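Local coordinates for beta-fructofuranosidase (Arthrobacter, PDB 3WPU), which is a bacterial member of the levansucrase/invertase family, a group of enzymes built on a five-bladed beta-propeller, at residues A[62-67]-A[447-452]; A[68-73]-A[101-106]; A[112-117]-A[159-164]. One frame throughout, in Å; residues are numbered along the deposited sequence.

Overall arrangement
Interactions 1 and 2 meet at the start of strand 72-81; interaction 3 lies further on in the sheet that holds this strand. Interaction 1 ties the loop before the strand to the loop 447-452. Interactions 2 and 3 both lie inside the chain loop closed by interaction 1. The centres of interactions 1 and 2 are about 12 Å apart. Asp66 OD1 and Arg103 NH1 join them by a salt bridge, and Trp73 packs on Gly447 and Gly448. Interaction 3 lies about 14 Å from interaction 2, centre to centre; Leu105 packs on Phe113. Interactions 1 and 3 do not touch. A glycerol, probably from the crystallisation liquor, lies about 4 Å from the Trp163 side chain and bonds to Ser164 N.

Interaction 1 (A[62-67]-A[447-452]); sequences QDFPDM and GGTLAP
The Phe64 ring meets the loop 447-452 at two carbons. CZ lies 3.7 Å from Gly447 CA, and CD1 lies 3.8 Å from Thr449 CG2. Both come at the ring obliquely. Water 3 sits at the ring edge, in its plane. Phe64 CG stands between the backbone N and the carbonyl carbon (chi1 47°), which sets the ring against Gly447 and the Thr449 methyl.

The second flat group is the Asp66 carboxylate. Its OD1 is 3.6 Å from Thr449 CB. Water 3 donates both to this OD1 and to Gly447 O. OD1 also takes a salt bridge from Arg103. Water 2 lies between OD2 and Gly448 O. The backbone N-H groups of Ser68 and Glu70 also bond to OD2, so the turn that follows Asp66 holds the carboxylate as well.

Thr449 is central. Its OG1 accepts a nearly straight bond from Met67 N, 2.8 Å long (163°). Water 1 also bonds to OG1, and donates to Pro65 O and Leu450 O. The Met67 chain runs past Thr449 and bends at chi3 (-73°), which brings CE to 3.8 Å from Leu450 CD1. Leu450 N makes a weak bond to Met67 SD at 3.6 Å.

The contact is thus a water-bridged junction of two loops of the beta-propeller expected for this family. One loop leads into strand 72-81; the other joins strand 443-446 to strand 454-458. Phe64 also packs on Ile438, Val445 and Trp481. Leu450 rests on Gln432 and Phe434 of strand 430-434.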
# COMPACT_ATOMS: atom_id res chain seq x y z
N GLN A 62 -4.28 -18.85 -12.73
CA GLN A 62 -3.96 -18.12 -13.96
C GLN A 62 -5.21 -17.70 -14.71
O GLN A 62 -5.16 -16.75 -15.48
CB GLN A 62 -3.05 -18.95 -14.87
CG GLN A 62 -2.42 -18.13 -15.98
CD GLN A 62 -1.22 -18.78 -16.64
OE1 GLN A 62 -0.43 -19.46 -16.00
NE2 GLN A 62 -1.07 -18.55 -17.93
N ASP A 63 -6.31 -18.41 -14.48
CA ASP A 63 -7.62 -18.03 -15.02
C ASP A 63 -8.32 -17.20 -13.97
O ASP A 63 -8.94 -17.73 -13.04
CB ASP A 63 -8.43 -19.27 -15.37
CG ASP A 63 -7.73 -20.14 -16.38
OD1 ASP A 63 -7.75 -19.76 -17.57
OD2 ASP A 63 -7.15 -21.17 -15.97
N PHE A 64 -8.18 -15.89 -14.11
CA PHE A 64 -8.77 -14.98 -13.15
C PHE A 64 -9.81 -14.13 -13.87
O PHE A 64 -9.67 -13.87 -15.07
CB PHE A 64 -7.70 -14.12 -12.48
CG PHE A 64 -6.70 -13.51 -13.44
CD1 PHE A 64 -7.00 -12.34 -14.13
CD2 PHE A 64 -5.47 -14.12 -13.67
CE1 PHE A 64 -6.08 -11.76 -14.98
CE2 PHE A 64 -4.55 -13.55 -14.54
CZ PHE A 64 -4.86 -12.38 -15.21
N PRO A 65 -10.85 -13.70 -13.15
CA PRO A 65 -11.76 -12.72 -13.69
C PRO A 65 -11.12 -11.33 -13.71
O PRO A 65 -10.08 -11.08 -13.05
CB PRO A 65 -12.93 -12.77 -12.73
CG PRO A 65 -12.28 -13.07 -11.40
CD PRO A 65 -11.12 -13.97 -11.72
N ASP A 66 -11.73 -10.45 -14.48
CA ASP A 66 -11.31 -9.04 -14.56
C ASP A 66 -12.37 -8.13 -13.96
O ASP A 66 -13.54 -8.15 -14.35
CB ASP A 66 -10.95 -8.66 -15.98
CG ASP A 66 -10.41 -7.26 -16.07
OD1 ASP A 66 -9.18 -7.10 -16.15
OD2 ASP A 66 -11.24 -6.32 -16.05
N MET A 67 -11.96 -7.33 -12.97
CA MET A 67 -12.89 -6.55 -12.18
C MET A 67 -13.59 -5.42 -12.94
O MET A 67 -14.65 -4.95 -12.51
CB MET A 67 -12.14 -5.97 -11.00
CG MET A 67 -11.13 -4.86 -11.38
SD MET A 67 -10.06 -4.41 -9.99
CE MET A 67 -11.11 -3.49 -8.87
N GLY A 447 -2.15 -9.10 -15.59
CA GLY A 447 -3.37 -8.96 -14.83
C GLY A 447 -4.02 -7.60 -14.97
O GLY A 447 -4.95 -7.41 -15.76
N GLY A 448 -3.59 -6.62 -14.18
CA GLY A 448 -4.23 -5.33 -14.25
C GLY A 448 -5.66 -5.41 -13.70
O GLY A 448 -6.57 -4.73 -14.18
N THR A 449 -5.82 -6.26 -12.69
CA THR A 449 -7.07 -6.46 -11.95
C THR A 449 -6.68 -7.06 -10.58
O THR A 449 -5.56 -7.56 -10.43
CB THR A 449 -8.03 -7.41 -12.72
OG1 THR A 449 -9.28 -7.50 -12.04
CG2 THR A 449 -7.42 -8.81 -12.87
N LEU A 450 -7.56 -6.98 -9.58
CA LEU A 450 -7.18 -7.43 -8.25
C LEU A 450 -7.15 -8.95 -8.09
O LEU A 450 -7.93 -9.69 -8.72
CB LEU A 450 -8.08 -6.79 -7.18
CG LEU A 450 -7.97 -5.26 -7.15
CD1 LEU A 450 -8.87 -4.76 -6.03
CD2 LEU A 450 -6.57 -4.72 -6.93
N ALA A 451 -6.24 -9.40 -7.25
CA ALA A 451 -6.11 -10.81 -6.88
C ALA A 451 -7.25 -11.19 -5.91
O ALA A 451 -8.01 -10.32 -5.50
CB ALA A 451 -4.77 -11.05 -6.23
N PRO A 452 -7.35 -12.50 -5.53
CA PRO A 452 -8.21 -12.83 -4.41
C PRO A 452 -7.61 -12.23 -3.14
O PRO A 452 -6.39 -12.21 -2.97
CB PRO A 452 -8.17 -14.36 -4.35
CG PRO A 452 -7.67 -14.80 -5.71
CD PRO A 452 -6.72 -13.70 -6.11
O HOH W 1 -9.73 -9.75 -10.69
O HOH W 2 -9.56 -4.51 -14.50
O HOH W 3 -7.07 -8.75 -16.88

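Interaction 2 (A[68-73]-A[101-106]); sequences SNEQVW and ADRNLG
Ala101 and Trp73 form an antiparallel hydrogen-bonded pair. Trp73 N bonds to Ala101 O at 2.9 Å, and Ala101 N bonds back to Trp73 O at 3.0 Å. Their CB atoms lie on the same side of the sheet. This joins the start of strand 72-81 to the end of strand 93-102.

At Asp102 the backbone does the touching. Its O lies 3.3 Å from Trp73 CD1. A type I turn begins here and runs to Leu105, so the chain swings round the indole.

Arg103 makes the broadest contact. CG stands anti to the backbone N (chi1 -163°), and the chain bends at chi2. The guanidinium then lies flat over one face of Trp73, with planes 11° apart. Arg103 CZ is 3.9 Å from the centroid of the six-membered Trp73 ring, a cation-pi contact. Arg103 CD also lies over that ring, as a CH-pi contact. Glu70 covers the opposite face of the guanidinium, with its CB 3.9 Å from Arg103 CZ. At the edge, Arg103 NH1 donates to Val72 O at 2.9 Å, which lies in the guanidinium plane.

Leu105 O accepts from Trp73 NE1 at 2.8 Å. The oxygen is at the indole edge, near the ring plane.

The guanidinium is therefore held on both faces and at its edge, and NH1 has a further salt bridge to Asp66. Glu70 OE2 is 4.3 Å from Arg103 NH2 and well out of the guanidinium plane, so no N-H points at it; the nearby charge probably still favours the cation. The Trp73 NE1 bond probably helps to set the rotation of the ring on which the arginine lies.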
# COMPACT_ATOMS: atom_id res chain seq x y z
N SER A 68 -12.98 -4.96 -14.04
CA SER A 68 -13.52 -3.84 -14.82
C SER A 68 -14.09 -4.32 -16.16
O SER A 68 -14.39 -3.48 -17.01
CB SER A 68 -12.46 -2.75 -15.04
OG SER A 68 -11.47 -3.08 -16.03
N ASN A 69 -14.25 -5.62 -16.33
CA ASN A 69 -14.64 -6.19 -17.62
C ASN A 69 -13.70 -5.71 -18.74
O ASN A 69 -14.13 -5.45 -19.88
CB ASN A 69 -16.09 -5.82 -17.94
CG ASN A 69 -17.09 -6.50 -17.03
OD1 ASN A 69 -16.81 -7.52 -16.40
ND2 ASN A 69 -18.30 -5.96 -16.99
N GLU A 70 -12.43 -5.59 -18.38
CA GLU A 70 -11.35 -5.19 -19.28
C GLU A 70 -11.55 -3.78 -19.87
O GLU A 70 -11.01 -3.46 -20.93
CB GLU A 70 -11.10 -6.27 -20.37
CG GLU A 70 -10.84 -7.66 -19.83
CD GLU A 70 -10.48 -8.69 -20.91
OE1 GLU A 70 -10.57 -8.38 -22.10
OE2 GLU A 70 -10.09 -9.82 -20.54
N GLN A 71 -12.27 -2.90 -19.17
CA GLN A 71 -12.40 -1.51 -19.60
C GLN A 71 -11.10 -0.74 -19.42
O GLN A 71 -10.76 0.11 -20.25
CB GLN A 71 -13.50 -0.77 -18.83
CG GLN A 71 -14.93 -1.18 -19.09
CD GLN A 71 -15.84 -0.48 -18.12
OE1 GLN A 71 -16.14 0.70 -18.29
NE2 GLN A 71 -16.23 -1.18 -17.04
N VAL A 72 -10.41 -1.00 -18.30
CA VAL A 72 -9.15 -0.36 -17.96
C VAL A 72 -8.16 -1.38 -17.37
O VAL A 72 -8.56 -2.50 -17.00
CB VAL A 72 -9.33 0.77 -16.90
CG1 VAL A 72 -9.93 2.03 -17.52
CG2 VAL A 72 -10.14 0.30 -15.70
N TRP A 73 -6.89 -0.99 -17.30
CA TRP A 73 -5.91 -1.70 -16.47
C TRP A 73 -6.02 -1.09 -15.10
O TRP A 73 -6.08 0.12 -14.98
CB TRP A 73 -4.48 -1.49 -16.95
CG TRP A 73 -4.11 -2.02 -18.32
CD1 TRP A 73 -3.72 -1.28 -19.38
CD2 TRP A 73 -4.01 -3.39 -18.72
NE1 TRP A 73 -3.40 -2.11 -20.45
CE2 TRP A 73 -3.57 -3.40 -20.06
CE3 TRP A 73 -4.23 -4.61 -18.08
CZ2 TRP A 73 -3.36 -4.60 -20.76
CZ3 TRP A 73 -4.06 -5.78 -18.78
CH2 TRP A 73 -3.61 -5.76 -20.10
N ALA A 101 -5.28 2.81 -16.12
CA ALA A 101 -4.65 3.23 -17.34
C ALA A 101 -5.51 2.64 -18.45
O ALA A 101 -6.12 1.59 -18.25
CB ALA A 101 -3.23 2.70 -17.46
N ASP A 102 -5.55 3.34 -19.58
CA ASP A 102 -6.37 2.87 -20.70
C ASP A 102 -5.91 1.51 -21.19
O ASP A 102 -4.71 1.24 -21.30
CB ASP A 102 -6.38 3.89 -21.81
CG ASP A 102 -7.04 5.19 -21.37
OD1 ASP A 102 -6.41 6.26 -21.55
OD2 ASP A 102 -8.16 5.11 -20.83
N ARG A 103 -6.89 0.66 -21.49
CA ARG A 103 -6.65 -0.76 -21.77
C ARG A 103 -5.88 -0.95 -23.07
O ARG A 103 -5.16 -1.93 -23.23
CB ARG A 103 -7.96 -1.55 -21.77
CG ARG A 103 -7.77 -3.05 -21.65
CD ARG A 103 -7.54 -3.49 -20.22
NE ARG A 103 -7.29 -4.92 -20.18
CZ ARG A 103 -7.48 -5.70 -19.11
NH1 ARG A 103 -7.94 -5.22 -17.94
NH2 ARG A 103 -7.21 -6.99 -19.21
N ASN A 104 -5.97 0.02 -23.97
CA ASN A 104 -5.18 -0.04 -25.21
C ASN A 104 -3.67 -0.00 -24.97
O ASN A 104 -2.89 -0.47 -25.80
CB ASN A 104 -5.55 1.12 -26.14
CG ASN A 104 -6.62 0.76 -27.16
OD1 ASN A 104 -7.34 -0.26 -27.05
ND2 ASN A 104 -6.77 1.64 -28.13
N LEU A 105 -3.24 0.58 -23.84
CA LEU A 105 -1.81 0.66 -23.55
C LEU A 105 -1.21 -0.72 -23.25
O LEU A 105 -1.88 -1.60 -22.72
CB LEU A 105 -1.57 1.56 -22.32
CG LEU A 105 -2.01 3.00 -22.51
CD1 LEU A 105 -2.05 3.75 -21.17
CD2 LEU A 105 -1.14 3.74 -23.49
N GLY A 106 0.07 -0.90 -23.60
CA GLY A 106 0.86 -1.98 -23.00
C GLY A 106 0.88 -1.81 -21.50
O GLY A 106 1.06 -0.69 -21.01

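Interaction 3 (A[112-117]-A[159-164]); sequences VFAKIG and HQTQWS
Ala114 and Gln162 supply the direct backbone bond between these segments. Gln162 N donates to Ala114 O at 3.1 Å. The donor stands well above the carbonyl plane. By pairing, 93-102 and 72-81 separate strands 115-122 and 159-169 in one mixed sheet of the expected propeller, yet the starts of the two strands meet directly here. The axes of 115-117 and 159-164 make an angle of 51°, and this is not a regular ladder.

One side chain adds a second bond. In Gln162 the bend at chi2 (116°) carries OE1 across to the backbone of Lys115 and Ile116. OE1 accepts from Ile116 N at 2.9 Å, in the plane of the amide carbonyl. NE2 bonds elsewhere, to Thr148 OG1.

Three waters add further bridges between the segments. Water 4 links Val112 O to Gln160 N. Water 5 donates to Ala114 O and to Gln160 O. Water 6 donates to Ile116 O and Gln162 OE1.

The rest is packing. His159 CD2 lies 3.7 Å from Val112 CB and 3.6 Å from Phe113 CE1. The Phe113 and His159 rings meet obliquely, with planes at 52°. Thr161 CG2 sits 3.3 Å from Val112 O. Ala114 CB is at the edge of the Trp163 indole, in its plane, 3.7 Å from CD1. Thr161 OG1 lies over one face of that indole, and Trp163 NE1 bonds to His111 O. Ile116 CG1 packs on Gln162 CB at 3.7 Å.

Gln162 acts in two ways: its main-chain N-H and its amide oxygen hold the segment 112-117 at Ala114 and, two residues on, at Ile116. With OE1 and NE2 both bonded, the orientation of the amide is well defined. Gln162 O is buried by the contact and has no polar partner in the model; Ala114 CB lies against it.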
# COMPACT_ATOMS: atom_id res chain seq x y z
N VAL A 112 3.49 6.07 -16.86
CA VAL A 112 3.53 7.47 -17.33
C VAL A 112 2.20 8.00 -17.86
O VAL A 112 2.12 9.18 -18.23
CB VAL A 112 4.67 7.78 -18.32
CG1 VAL A 112 6.01 7.55 -17.65
CG2 VAL A 112 4.56 6.95 -19.59
N PHE A 113 1.16 7.15 -17.83
CA PHE A 113 -0.19 7.51 -18.25
C PHE A 113 -1.23 7.20 -17.17
O PHE A 113 -2.42 7.11 -17.45
CB PHE A 113 -0.55 6.78 -19.55
CG PHE A 113 0.42 7.04 -20.66
CD1 PHE A 113 0.56 8.30 -21.20
CD2 PHE A 113 1.20 6.01 -21.16
CE1 PHE A 113 1.49 8.55 -22.20
CE2 PHE A 113 2.12 6.25 -22.17
CZ PHE A 113 2.25 7.52 -22.69
N ALA A 114 -0.77 7.12 -15.92
CA ALA A 114 -1.61 6.67 -14.81
C ALA A 114 -2.52 7.78 -14.33
O ALA A 114 -2.12 8.95 -14.27
CB ALA A 114 -0.74 6.23 -13.65
N LYS A 115 -3.74 7.38 -13.98
CA LYS A 115 -4.74 8.28 -13.40
C LYS A 115 -5.48 7.58 -12.27
O LYS A 115 -5.46 6.36 -12.17
CB LYS A 115 -5.72 8.73 -14.48
CG LYS A 115 -5.05 9.42 -15.65
CD LYS A 115 -6.07 9.72 -16.73
CE LYS A 115 -5.37 10.24 -17.97
NZ LYS A 115 -6.40 10.62 -18.96
N ILE A 116 -6.08 8.34 -11.37
CA ILE A 116 -6.92 7.77 -10.34
C ILE A 116 -8.36 7.68 -10.81
O ILE A 116 -8.96 8.66 -11.24
CB ILE A 116 -6.83 8.56 -9.01
CG1 ILE A 116 -5.41 8.43 -8.47
CG2 ILE A 116 -7.88 8.05 -8.04
CD1 ILE A 116 -5.09 9.35 -7.30
N GLY A 117 -8.90 6.46 -10.68
CA GLY A 117 -10.30 6.17 -10.95
C GLY A 117 -10.96 5.64 -9.69
O GLY A 117 -10.32 5.53 -8.65
N HIS A 159 4.37 14.49 -19.57
CA HIS A 159 3.45 13.50 -18.98
C HIS A 159 3.05 14.05 -17.63
O HIS A 159 3.81 14.79 -17.02
CB HIS A 159 4.11 12.14 -18.78
CG HIS A 159 4.65 11.55 -20.04
ND1 HIS A 159 5.80 12.00 -20.66
CD2 HIS A 159 4.19 10.52 -20.80
CE1 HIS A 159 6.01 11.29 -21.75
NE2 HIS A 159 5.06 10.38 -21.85
N GLN A 160 1.86 13.68 -17.17
CA GLN A 160 1.40 14.19 -15.89
C GLN A 160 0.44 13.12 -15.36
O GLN A 160 -0.60 12.85 -15.97
CB GLN A 160 0.76 15.56 -16.07
CG GLN A 160 0.84 16.49 -14.84
CD GLN A 160 -0.16 16.15 -13.76
OE1 GLN A 160 -1.32 16.51 -13.85
NE2 GLN A 160 0.30 15.47 -12.70
N THR A 161 0.81 12.51 -14.25
CA THR A 161 0.08 11.35 -13.73
C THR A 161 -0.36 11.56 -12.31
O THR A 161 0.14 12.44 -11.62
CB THR A 161 0.93 10.09 -13.71
OG1 THR A 161 2.07 10.24 -12.86
CG2 THR A 161 1.41 9.78 -15.08
N GLN A 162 -1.29 10.72 -11.91
CA GLN A 162 -1.68 10.53 -10.52
C GLN A 162 -1.23 9.14 -10.12
O GLN A 162 -1.54 8.15 -10.79
CB GLN A 162 -3.17 10.71 -10.30
CG GLN A 162 -3.70 12.07 -10.72
CD GLN A 162 -4.69 12.00 -11.86
OE1 GLN A 162 -5.47 11.07 -11.94
NE2 GLN A 162 -4.70 13.02 -12.71
N TRP A 163 -0.42 9.10 -9.08
CA TRP A 163 0.07 7.86 -8.49
C TRP A 163 -0.57 7.66 -7.09
O TRP A 163 -1.40 8.47 -6.68
CB TRP A 163 1.61 7.90 -8.50
CG TRP A 163 2.26 7.58 -9.84
CD1 TRP A 163 1.64 7.30 -11.03
CD2 TRP A 163 3.65 7.53 -10.09
NE1 TRP A 163 2.59 7.04 -12.00
CE2 TRP A 163 3.84 7.18 -11.45
CE3 TRP A 163 4.78 7.70 -9.29
CZ2 TRP A 163 5.11 7.04 -12.02
CZ3 TRP A 163 6.06 7.55 -9.86
CH2 TRP A 163 6.21 7.22 -11.21
N SER A 164 -0.16 6.60 -6.36
CA SER A 164 -0.90 6.04 -5.22
C SER A 164 -0.95 6.98 -4.03
O SER A 164 -0.12 7.84 -3.87
CB SER A 164 -0.28 4.71 -4.75
OG SER A 164 -1.18 3.98 -3.92
O HOH W 4 0.80 11.50 -18.84
O HOH W 5 -2.00 10.50 -16.76
O HOH W 6 -8.25 11.00 -12.42